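PDB 7B04: nitrite oxidoreductase subunit A from Kuenenia stuttgartiensis, which belongs to the molybdopterin oxidoreductase family and carries a molybdenum atom, two MD1 groups and an iron/sulfur cluster. Local coordinates for residues E702-E707 / I725-E730; G328-I333 / Q342-W347; K639-S644 / F1085-D1090. All coordinates share one frame; numbering follows the deposited sequence.

The three contacts lie in separate parts of one large subunit and none touches another. Contact 1 and contact 2 each supply one residue to a different MD1 pocket: Phe703 of contact 1 touches one MD1, and in contact 2 Ile333 O bonds to the guanine end of the other. Their centres are 45 Å apart. Contact 3 closes a long loop, 639-644 to 1085-1090, in which contact 1 is nested; the nearest atoms of these two are about 16 Å apart. Contact 2 closes before contact 3 opens and lies on the opposite side of the chain's centre, 39 Å away between contact centres. Contacts 1 and 2 also border other subunits, whereas no other protein chain touches contact 3.

Contact 1: residues E702-E707 / I725-E730; sequences EFQEFE and ITPVYE
Glu702 extends its side chain across the neighbouring loop and ends at the backbone of Val728. Val728 N donates to Glu702 OE2 over 2.9 Å, nearly straight at 171° and almost in line with the C-O bond of the oxygen. With chi2 at 160° the glutamate chain is extended beyond CG, which carries OE2 past Ile725 to Val728 N. This is the tight part of the contact. Glu702 CG packs on Ile725 CG1 at 4.0 Å, while Glu702 OE2 sits 3.4 Å from Pro727 CA. The CG2 methyl of Val728 flanks the same oxygen, the valine and glutamate side chains meeting at about a right angle. Behind them the backbones approach through a CH...O contact from Glu702 CA to Ile725 O, 3.5 Å. The outer side is looser: the exposed Gln704 side chain merely brushes the Pro727 ring, coming from the opposite direction. Both segments are loops, one leading into strand 707-709, the other following strand 716-720 and leading to helix 734-749. Backbone bonds from Phe703 to Lys722 and from Ile725 to Val701 bind each segment to residues close in sequence to the other, and Phe703 itself touches MD1. Val728 also packs on Val202 of subunit C. The two carboxylate oxygens of Glu702 thus have separate tasks: OE1 forms a salt bridge with Arg130 and a hydrogen bond with Ser699, while OE2 takes the Val728 amide. Such pairing would probably keep the buried glutamate negatively charged, and it fixes the rotation of a group lying about 8 Å from MD1 while pinning the loop that borders subunit C.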
loop_
_atom_site.group_PDB
_atom_site.type_symbol
_atom_site.label_atom_id
_atom_site.label_comp_id
_atom_site.label_asym_id
_atom_site.label_seq_id
_atom_site.Cartn_x
_atom_site.Cartn_y
_atom_site.Cartn_z
ATOM N N GLU B 702 10.703 14.119 12.961
ATOM C CA GLU B 702 10.885 15.038 14.076
ATOM C C GLU B 702 11.865 14.485 15.102
ATOM O O GLU B 702 11.741 14.748 16.297
ATOM C CB GLU B 702 9.554 15.352 14.755
ATOM C CG GLU B 702 8.342 15.274 13.854
ATOM C CD GLU B 702 7.059 15.124 14.644
ATOM O OE1 GLU B 702 6.631 13.974 14.873
ATOM O OE2 GLU B 702 6.488 16.155 15.054
ATOM N N PHE B 703 12.890 13.764 14.657
ATOM C CA PHE B 703 13.833 13.186 15.601
ATOM C C PHE B 703 14.797 14.276 16.046
ATOM O O PHE B 703 15.388 14.967 15.211
ATOM C CB PHE B 703 14.607 12.030 14.965
ATOM C CG PHE B 703 13.909 10.699 15.041
ATOM C CD1 PHE B 703 12.799 10.519 15.847
ATOM C CD2 PHE B 703 14.383 9.621 14.315
ATOM C CE1 PHE B 703 12.169 9.288 15.912
ATOM C CE2 PHE B 703 13.758 8.393 14.377
ATOM C CZ PHE B 703 12.650 8.225 15.176
ATOM N N GLN B 704 14.920 14.464 17.359
ATOM C CA GLN B 704 15.892 15.386 17.929
ATOM C C GLN B 704 17.154 14.678 18.408
ATOM O O GLN B 704 17.931 15.257 19.173
ATOM C CB GLN B 704 15.256 16.168 19.077
ATOM C CG GLN B 704 14.319 17.274 18.629
ATOM C CD GLN B 704 13.354 17.687 19.721
ATOM O OE1 GLN B 704 13.095 16.930 20.657
ATOM N NE2 GLN B 704 12.825 18.898 19.614
ATOM N N GLU B 705 17.378 13.445 17.961
ATOM C CA GLU B 705 18.559 12.677 18.325
ATOM C C GLU B 705 18.751 11.613 17.254
ATOM O O GLU B 705 17.797 11.204 16.588
ATOM C CB GLU B 705 18.395 12.068 19.728
ATOM C CG GLU B 705 19.477 11.104 20.196
ATOM C CD GLU B 705 20.807 11.784 20.455
ATOM O OE1 GLU B 705 21.590 11.948 19.497
ATOM O OE2 GLU B 705 21.070 12.154 21.619
ATOM N N PHE B 706 19.992 11.161 17.100
ATOM C CA PHE B 706 20.306 10.248 16.011
ATOM C C PHE B 706 19.777 8.847 16.302
ATOM O O PHE B 706 19.593 8.451 17.455
ATOM C CB PHE B 706 21.812 10.207 15.763
ATOM C CG PHE B 706 22.391 11.535 15.372
ATOM C CD1 PHE B 706 22.056 12.116 14.161
ATOM C CD2 PHE B 706 23.274 12.197 16.208
ATOM C CE1 PHE B 706 22.580 13.340 13.795
ATOM C CE2 PHE B 706 23.808 13.419 15.845
ATOM C CZ PHE B 706 23.463 13.988 14.634
ATOM N N GLU B 707 19.522 8.096 15.231
ATOM C CA GLU B 707 18.995 6.746 15.354
ATOM C C GLU B 707 19.593 5.844 14.283
ATOM O O GLU B 707 19.887 6.282 13.169
ATOM C CB GLU B 707 17.466 6.735 15.253
ATOM C CG GLU B 707 16.858 5.439 15.718
ATOM C CD GLU B 707 17.156 5.167 17.178
ATOM O OE1 GLU B 707 17.100 6.117 17.984
ATOM O OE2 GLU B 707 17.478 4.013 17.520
ATOM N N ILE B 725 11.831 18.450 10.820
ATOM C CA ILE B 725 11.041 19.553 11.332
ATOM C C ILE B 725 11.028 19.498 12.854
ATOM O O ILE B 725 11.293 18.463 13.473
ATOM C CB ILE B 725 9.599 19.535 10.771
ATOM C CG1 ILE B 725 8.866 18.266 11.208
ATOM C CG2 ILE B 725 9.613 19.655 9.250
ATOM C CD1 ILE B 725 7.377 18.276 10.900
ATOM N N THR B 726 10.707 20.633 13.468
ATOM C CA THR B 726 10.543 20.667 14.908
ATOM C C THR B 726 9.275 19.902 15.288
ATOM O O THR B 726 8.331 19.825 14.497
ATOM C CB THR B 726 10.463 22.107 15.418
ATOM O OG1 THR B 726 9.106 22.567 15.365
ATOM C CG2 THR B 726 11.342 23.023 14.579
ATOM N N PRO B 727 9.245 19.300 16.476
ATOM C CA PRO B 727 8.071 18.518 16.879
ATOM C C PRO B 727 6.785 19.321 16.767
ATOM O O PRO B 727 6.673 20.434 17.287
ATOM C CB PRO B 727 8.382 18.145 18.332
ATOM C CG PRO B 727 9.866 18.134 18.397
ATOM C CD PRO B 727 10.318 19.239 17.483
ATOM N N VAL B 728 5.807 18.738 16.072
ATOM C CA VAL B 728 4.540 19.419 15.838
ATOM C C VAL B 728 3.785 19.603 17.148
ATOM O O VAL B 728 3.147 20.638 17.375
ATOM C CB VAL B 728 3.711 18.639 14.803
ATOM C CG1 VAL B 728 2.514 19.439 14.378
ATOM C CG2 VAL B 728 4.565 18.293 13.597
ATOM N N TYR B 729 3.853 18.610 18.033
ATOM C CA TYR B 729 3.187 18.701 19.324
ATOM C C TYR B 729 4.168 18.404 20.454
ATOM O O TYR B 729 5.378 18.305 20.223
ATOM C CB TYR B 729 1.994 17.747 19.363
ATOM C CG TYR B 729 0.983 17.976 18.255
ATOM C CD1 TYR B 729 0.059 19.009 18.331
ATOM C CD2 TYR B 729 0.956 17.156 17.132
ATOM C CE1 TYR B 729 -0.865 19.222 17.322
ATOM C CE2 TYR B 729 0.035 17.361 16.117
ATOM C CZ TYR B 729 -0.873 18.395 16.219
ATOM O OH TYR B 729 -1.792 18.603 15.214
ATOM N N GLU B 730 3.657 18.246 21.677
ATOM C CA GLU B 730 4.492 18.040 22.862
ATOM C C GLU B 730 5.008 16.605 22.896
ATOM O O GLU B 730 4.542 15.751 23.655
ATOM C CB GLU B 730 3.716 18.380 24.127
ATOM C CG GLU B 730 4.575 18.442 25.378
ATOM C CD GLU B 730 3.785 18.818 26.613
ATOM O OE1 GLU B 730 2.546 18.944 26.513
ATOM O OE2 GLU B 730 4.403 18.988 27.685
#

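Contact 2: residues G328-I333 / Q342-W347; sequences GKIVVI and QKADYW. With MD1 (phosphoric acid 4-(2-amino-4-oxo-3,4,5,6,-tetrahydro-pteridin-6-yl)-2-hydroxy-3,4-dimercapto-but-3-en-yl ester guanylate ester), chain C.
Asp345 OD2 accepts the backbone Ile330 N at 2.9 Å through its anti lone pair, with an angle of 162° at the hydrogen, and Arg309 of subunit B adds a long, weak ion pair to the same oxygen. The other half of the clasp is backbone to backbone: Asp345 N donates to Ile330 O at 2.6 Å. Asp345 therefore grips both the N-H and the C=O of Ile330, and its carboxylate reaches back beside Lys329 and Ile330, the lysine side chain crossing it at about a right angle. Farther along, the chains settle into a parallel pairing of Val332 with Trp347, their CA atoms 5.2 Å apart. Trp347 CA makes a CH...O contact with Val332 O; the indole lies obliquely beside Val332, with Trp347 CD1 3.3 Å from Val332 O, and its NE1 bonds Thr334. Ala344 CB packs on Val332 CG2 at 3.7 Å. On the face that carries Val331 and Tyr346, the tyrosine has CG between the backbone N and the carbonyl carbon (chi1 47°), which brings the phenol end of the ring obliquely against Val331 CG2. Helix 505-517 packs on this face, Leu511 touching Val331 and Tyr346 and Arg510 making a cation-pi contact with the tyrosine, while beyond Tyr346 and Trp347 the sheet continues into an antiparallel strand of subunit B. At the end of the inner strand, Ile333 O accepts the guanine amino group of MD1 from N2 in a bent hydrogen bond. The edge of a five-stranded parallel sheet ordered 3-2-1-4-5, with a nucleotide base bound just past a strand end, is characteristic of the Rossmann-like, guanine-binding domains of the molybdopterin oxidoreductase family.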
loop_
_atom_site.group_PDB
_atom_site.type_symbol
_atom_site.label_atom_id
_atom_site.label_comp_id
_atom_site.label_asym_id
_atom_site.label_seq_id
_atom_site.Cartn_x
_atom_site.Cartn_y
_atom_site.Cartn_z
ATOM N N GLY B 328 14.490 -16.349 -16.929
ATOM C CA GLY B 328 14.069 -17.021 -15.718
ATOM C C GLY B 328 12.604 -17.407 -15.716
ATOM O O GLY B 328 11.809 -16.826 -16.460
ATOM N N LYS B 329 12.233 -18.387 -14.895
ATOM C CA LYS B 329 10.856 -18.844 -14.774
ATOM C C LYS B 329 10.349 -18.568 -13.365
ATOM O O LYS B 329 11.073 -18.766 -12.384
ATOM C CB LYS B 329 10.732 -20.336 -15.092
ATOM C CG LYS B 329 10.736 -20.686 -16.570
ATOM C CD LYS B 329 10.389 -22.156 -16.769
ATOM C CE LYS B 329 10.250 -22.512 -18.240
ATOM N NZ LYS B 329 9.853 -23.937 -18.421
ATOM N N ILE B 330 9.106 -18.102 -13.273
ATOM C CA ILE B 330 8.489 -17.708 -12.012
ATOM C C ILE B 330 7.320 -18.642 -11.728
ATOM O O ILE B 330 6.526 -18.944 -12.627
ATOM C CB ILE B 330 8.028 -16.237 -12.047
ATOM C CG1 ILE B 330 9.225 -15.315 -12.287
ATOM C CG2 ILE B 330 7.316 -15.860 -10.756
ATOM C CD1 ILE B 330 8.844 -13.890 -12.619
ATOM N N VAL B 331 7.217 -19.101 -10.482
ATOM C CA VAL B 331 6.154 -20.005 -10.057
ATOM C C VAL B 331 5.531 -19.466 -8.777
ATOM O O VAL B 331 6.247 -19.062 -7.854
ATOM C CB VAL B 331 6.678 -21.436 -9.826
ATOM C CG1 VAL B 331 5.538 -22.367 -9.430
ATOM C CG2 VAL B 331 7.393 -21.951 -11.059
ATOM N N VAL B 332 4.200 -19.463 -8.723
ATOM C CA VAL B 332 3.448 -19.043 -7.547
ATOM C C VAL B 332 2.484 -20.162 -7.183
ATOM O O VAL B 332 1.743 -20.652 -8.042
ATOM C CB VAL B 332 2.686 -17.725 -7.790
ATOM C CG1 VAL B 332 1.813 -17.386 -6.593
ATOM C CG2 VAL B 332 3.662 -16.597 -8.077
ATOM N N ILE B 333 2.489 -20.563 -5.917
ATOM C CA ILE B 333 1.677 -21.684 -5.440
ATOM C C ILE B 333 0.790 -21.139 -4.327
ATOM O O ILE B 333 1.148 -21.175 -3.149
ATOM C CB ILE B 333 2.533 -22.852 -4.946
ATOM C CG1 ILE B 333 3.497 -23.315 -6.039
ATOM C CG2 ILE B 333 1.653 -24.003 -4.478
ATOM C CD1 ILE B 333 4.589 -24.230 -5.533
ATOM N N GLN B 342 0.207 -13.056 -11.306
ATOM C CA GLN B 342 0.307 -12.483 -12.648
ATOM C C GLN B 342 1.676 -12.750 -13.248
ATOM O O GLN B 342 1.803 -13.172 -14.403
ATOM C CB GLN B 342 0.124 -10.972 -12.609
ATOM C CG GLN B 342 -1.147 -10.391 -12.091
ATOM C CD GLN B 342 -1.023 -8.882 -12.054
ATOM O OE1 GLN B 342 0.014 -8.334 -12.430
ATOM N NE2 GLN B 342 -2.069 -8.203 -11.618
ATOM N N LYS B 343 2.716 -12.511 -12.455
ATOM C CA LYS B 343 4.087 -12.598 -12.920
ATOM C C LYS B 343 4.547 -14.034 -13.088
ATOM O O LYS B 343 5.594 -14.265 -13.702
ATOM C CB LYS B 343 5.000 -11.855 -11.945
ATOM C CG LYS B 343 4.431 -10.526 -11.448
ATOM C CD LYS B 343 4.140 -9.578 -12.604
ATOM C CE LYS B 343 3.949 -8.150 -12.122
ATOM N NZ LYS B 343 2.576 -7.886 -11.616
ATOM N N ALA B 344 3.786 -14.994 -12.570
ATOM C CA ALA B 344 4.194 -16.388 -12.621
ATOM C C ALA B 344 4.078 -16.941 -14.034
ATOM O O ALA B 344 3.173 -16.582 -14.793
ATOM C CB ALA B 344 3.339 -17.221 -11.667
ATOM N N ASP B 345 5.014 -17.830 -14.379
ATOM C CA ASP B 345 4.914 -18.573 -15.629
ATOM C C ASP B 345 3.738 -19.538 -15.596
ATOM O O ASP B 345 3.092 -19.768 -16.626
ATOM C CB ASP B 345 6.221 -19.328 -15.883
ATOM C CG ASP B 345 7.241 -18.497 -16.639
ATOM O OD1 ASP B 345 7.197 -18.477 -17.886
ATOM O OD2 ASP B 345 8.082 -17.850 -15.983
ATOM N N TYR B 346 3.453 -20.113 -14.429
ATOM C CA TYR B 346 2.303 -20.989 -14.245
ATOM C C TYR B 346 1.902 -20.951 -12.777
ATOM O O TYR B 346 2.762 -21.049 -11.897
ATOM C CB TYR B 346 2.604 -22.425 -14.702
ATOM C CG TYR B 346 3.918 -23.015 -14.227
ATOM C CD1 TYR B 346 5.118 -22.689 -14.848
ATOM C CD2 TYR B 346 3.952 -23.928 -13.181
ATOM C CE1 TYR B 346 6.314 -23.236 -14.426
ATOM C CE2 TYR B 346 5.145 -24.482 -12.752
ATOM C CZ TYR B 346 6.321 -24.135 -13.379
ATOM O OH TYR B 346 7.508 -24.685 -12.952
ATOM N N TRP B 347 0.605 -20.798 -12.522
ATOM C CA TRP B 347 0.074 -20.684 -11.169
ATOM C C TRP B 347 -0.489 -22.022 -10.712
ATOM O O TRP B 347 -1.301 -22.632 -11.416
ATOM C CB TRP B 347 -1.014 -19.610 -11.103
ATOM C CG TRP B 347 -1.794 -19.617 -9.819
ATOM C CD1 TRP B 347 -1.295 -19.467 -8.558
ATOM C CD2 TRP B 347 -3.211 -19.781 -9.673
ATOM N NE1 TRP B 347 -2.312 -19.527 -7.635
ATOM C CE2 TRP B 347 -3.497 -19.720 -8.294
ATOM C CE3 TRP B 347 -4.263 -19.974 -10.572
ATOM C CZ2 TRP B 347 -4.791 -19.846 -7.795
ATOM C CZ3 TRP B 347 -5.549 -20.097 -10.074
ATOM C CH2 TRP B 347 -5.801 -20.031 -8.698
HETATM P PB MD1 C . 3.349 -12.301 3.496
HETATM O O3B MD1 C . 2.007 -12.894 4.243
HETATM O O1B MD1 C . 3.085 -12.165 2.016
HETATM O O2B MD1 C . 4.503 -13.249 3.716
HETATM O O3A MD1 C . 3.703 -10.823 4.142
HETATM C C10 MD1 C . 4.154 -10.713 5.464
HETATM C C11 MD1 C . 5.161 -9.530 5.555
HETATM O O11 MD1 C . 4.627 -8.437 4.508
HETATM C C12 MD1 C . 5.306 -9.158 6.835
HETATM S S12 MD1 C . 5.302 -10.440 8.121
HETATM C C13 MD1 C . 5.536 -7.721 7.372
HETATM S S13 MD1 C . 5.712 -7.562 9.172
HETATM C C14 MD1 C . 5.564 -6.511 6.596
HETATM N N15 MD1 C . 4.063 -6.361 6.050
HETATM C C16 MD1 C . 3.950 -5.434 4.999
HETATM C C15 MD1 C . 2.797 -4.502 4.881
HETATM O O14 MD1 C . 1.933 -4.515 5.692
HETATM N N17 MD1 C . 2.744 -3.555 3.735
HETATM C C17 MD1 C . 3.874 -3.543 2.679
HETATM N N16 MD1 C . 3.814 -2.614 1.567
HETATM N N18 MD1 C . 5.045 -4.491 2.797
HETATM C C20 MD1 C . 5.113 -5.413 3.901
HETATM N N8 MD1 C . 6.180 -6.319 4.056
HETATM C C7 MD1 C . 6.671 -6.383 5.583
HETATM P PA MD1 C . 0.541 -13.098 3.515
HETATM O O1A MD1 C . -0.506 -13.228 4.593
HETATM O O2A MD1 C . 0.256 -11.886 2.661
HETATM O "O5'" MD1 C . 0.506 -14.449 2.572
HETATM C "C5'" MD1 C . 0.986 -14.380 1.263
HETATM C "C4'" MD1 C . 0.143 -15.288 0.302
HETATM O "O4'" MD1 C . 0.047 -16.759 0.817
HETATM C "C1'" MD1 C . -1.452 -17.104 0.599
HETATM N N9 MD1 C . -1.895 -18.230 1.463
HETATM C C4 MD1 C . -1.433 -19.455 1.235
HETATM N N3 MD1 C . -0.482 -19.990 0.219
HETATM C C2 MD1 C . -0.147 -21.413 0.208
HETATM N N2 MD1 C . 0.780 -21.932 -0.781
HETATM N N1 MD1 C . -0.738 -22.301 1.180
HETATM C C6 MD1 C . -1.651 -21.780 2.151
HETATM O O6 MD1 C . -2.138 -22.502 2.952
HETATM C C5 MD1 C . -1.997 -20.286 2.155
HETATM N N7 MD1 C . -2.796 -19.558 2.930
HETATM C C8 MD1 C . -2.742 -18.278 2.509
HETATM C "C2'" MD1 C . -2.018 -16.015 0.931
HETATM O "O2'" MD1 C . -3.378 -15.958 0.412
HETATM C "C3'" MD1 C . -1.061 -14.861 0.217
HETATM O "O3'" MD1 C . -1.420 -14.718 -1.188
#

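Contact 3: residues K639-S644 / F1085-D1090; sequences KTHMPS and FGFEAD
The backbones of Thr640 and Phe1087 come within 5.4 Å of each other between their CA atoms, and no hydrogen bond crosses between the two loops. Gly1086, at phi 85° and psi -163°, adopts angles suited to a residue without a side chain and lets the loop pass close to Thr640. Phe1087 packs against both Thr640 and His641. His641 and Phe1087 form an offset edge-to-face pair, centroids 5.2 Å apart and planes at 70°, with the phenyl edge turned toward the imidazole face. His641 ND1 in turn lies at the edge of the Phe1087 ring, near its plane. Thr640 works alongside: its CG2, anti to the backbone N, packs on Phe1087 CB at 3.9 Å, while Thr640 O lies obliquely near the phenyl ring. A backbone bond from Met642 N to Lys639 O, 3.2 Å, closes a turn through Thr640 and His641. The ring of His1092 also meets His641, nearly perpendicular to it. Contact 3 thus joins the loop before strand 648-652 to the loop between strands 1083-1084 and 1102-1109. Cohesion across it is apolar and aromatic, whereas polar anchoring comes from a third segment: Asp1071 holds the hydroxyl of Thr640, and the bond from His641 NE2 to Leu1070 O helps to set the imidazole's orientation against Phe1087.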
loop_
_atom_site.group_PDB
_atom_site.type_symbol
_atom_site.label_atom_id
_atom_site.label_comp_id
_atom_site.label_asym_id
_atom_site.label_seq_id
_atom_site.Cartn_x
_atom_site.Cartn_y
_atom_site.Cartn_z
ATOM N N LYS B 639 10.730 -25.722 29.983
ATOM C CA LYS B 639 11.110 -24.805 31.055
ATOM C C LYS B 639 11.789 -23.563 30.495
ATOM O O LYS B 639 11.616 -22.459 31.026
ATOM C CB LYS B 639 12.015 -25.506 32.067
ATOM C CG LYS B 639 12.512 -26.867 31.629
ATOM C CD LYS B 639 13.529 -27.416 32.616
ATOM N N THR B 640 12.568 -23.725 29.424
ATOM C CA THR B 640 13.234 -22.579 28.815
ATOM C C THR B 640 12.223 -21.576 28.275
ATOM O O THR B 640 12.513 -20.376 28.215
ATOM C CB THR B 640 14.167 -23.042 27.696
ATOM O OG1 THR B 640 14.769 -24.290 28.060
ATOM C CG2 THR B 640 15.258 -22.013 27.444
ATOM N N HIS B 641 11.035 -22.042 27.892
ATOM C CA HIS B 641 9.997 -21.200 27.315
ATOM C C HIS B 641 9.007 -20.673 28.352
ATOM O O HIS B 641 8.015 -20.046 27.971
ATOM C CB HIS B 641 9.207 -21.984 26.259
ATOM C CG HIS B 641 10.036 -22.546 25.144
ATOM N ND1 HIS B 641 10.006 -22.033 23.865
ATOM C CD2 HIS B 641 10.902 -23.586 25.112
ATOM C CE1 HIS B 641 10.824 -22.728 23.094
ATOM N NE2 HIS B 641 11.383 -23.675 23.827
ATOM N N MET B 642 9.251 -20.901 29.639
ATOM C CA MET B 642 8.206 -20.665 30.634
ATOM C C MET B 642 7.971 -19.170 30.824
ATOM O O MET B 642 8.924 -18.421 31.073
ATOM C CB MET B 642 8.573 -21.318 31.964
ATOM C CG MET B 642 7.421 -21.384 32.956
ATOM S SD MET B 642 5.994 -22.281 32.310
ATOM C CE MET B 642 6.614 -23.961 32.296
ATOM N N PRO B 643 6.725 -18.700 30.718
ATOM C CA PRO B 643 6.435 -17.281 30.959
ATOM C C PRO B 643 6.145 -16.967 32.418
ATOM O O PRO B 643 6.165 -17.856 33.275
ATOM C CB PRO B 643 5.199 -17.039 30.088
ATOM C CG PRO B 643 4.480 -18.350 30.148
ATOM C CD PRO B 643 5.554 -19.416 30.184
ATOM N N SER B 644 5.871 -15.702 32.701
ATOM C CA SER B 644 5.515 -15.211 34.022
ATOM C C SER B 644 4.276 -14.339 33.900
ATOM O O SER B 644 3.964 -13.841 32.814
ATOM C CB SER B 644 6.671 -14.413 34.648
ATOM O OG SER B 644 6.916 -13.214 33.936
ATOM N N PHE B 1085 20.710 -24.215 23.634
ATOM C CA PHE B 1085 19.722 -25.282 23.693
ATOM C C PHE B 1085 18.409 -24.674 24.165
ATOM O O PHE B 1085 18.385 -23.902 25.132
ATOM C CB PHE B 1085 20.149 -26.415 24.660
ATOM C CG PHE B 1085 21.167 -27.382 24.087
ATOM C CD1 PHE B 1085 20.844 -28.253 23.056
ATOM C CD2 PHE B 1085 22.455 -27.424 24.603
ATOM C CE1 PHE B 1085 21.798 -29.135 22.546
ATOM C CE2 PHE B 1085 23.405 -28.299 24.092
ATOM C CZ PHE B 1085 23.076 -29.152 23.064
ATOM N N GLY B 1086 17.311 -25.055 23.535
ATOM C CA GLY B 1086 16.016 -24.559 24.007
ATOM C C GLY B 1086 15.653 -23.211 23.446
ATOM O O GLY B 1086 16.235 -22.796 22.476
ATOM N N PHE B 1087 14.700 -22.559 24.090
ATOM C CA PHE B 1087 14.123 -21.283 23.622
ATOM C C PHE B 1087 15.104 -20.121 23.601
ATOM O O PHE B 1087 15.952 -20.000 24.454
ATOM C CB PHE B 1087 12.903 -20.957 24.480
ATOM C CG PHE B 1087 12.666 -19.512 24.812
ATOM C CD1 PHE B 1087 13.552 -18.806 25.595
ATOM C CD2 PHE B 1087 11.525 -18.876 24.387
ATOM C CE1 PHE B 1087 13.322 -17.479 25.908
ATOM C CE2 PHE B 1087 11.297 -17.556 24.702
ATOM C CZ PHE B 1087 12.198 -16.860 25.455
ATOM N N GLU B 1088 14.977 -19.328 22.545
ATOM C CA GLU B 1088 15.640 -18.027 22.388
ATOM C C GLU B 1088 14.542 -17.113 21.880
ATOM O O GLU B 1088 13.952 -17.474 20.880
ATOM C CB GLU B 1088 16.639 -18.076 21.251
ATOM C CG GLU B 1088 17.083 -16.704 20.822
ATOM C CD GLU B 1088 18.542 -16.561 21.118
ATOM O OE1 GLU B 1088 18.968 -15.495 21.503
ATOM O OE2 GLU B 1088 19.210 -17.539 20.997
ATOM N N ALA B 1089 14.298 -15.981 22.528
ATOM C CA ALA B 1089 13.252 -15.097 22.021
ATOM C C ALA B 1089 13.610 -14.690 20.599
ATOM O O ALA B 1089 14.765 -14.367 20.299
ATOM C CB ALA B 1089 13.053 -13.882 22.922
ATOM N N ASP B 1090 12.625 -14.770 19.706
ATOM C CA ASP B 1090 12.768 -14.546 18.272
ATOM C C ASP B 1090 13.608 -15.633 17.611
ATOM O O ASP B 1090 14.037 -15.456 16.464
ATOM C CB ASP B 1090 13.329 -13.157 17.956
ATOM C CG ASP B 1090 12.552 -12.038 18.665
ATOM O OD1 ASP B 1090 11.355 -12.237 18.969
ATOM O OD2 ASP B 1090 13.117 -10.946 18.889
#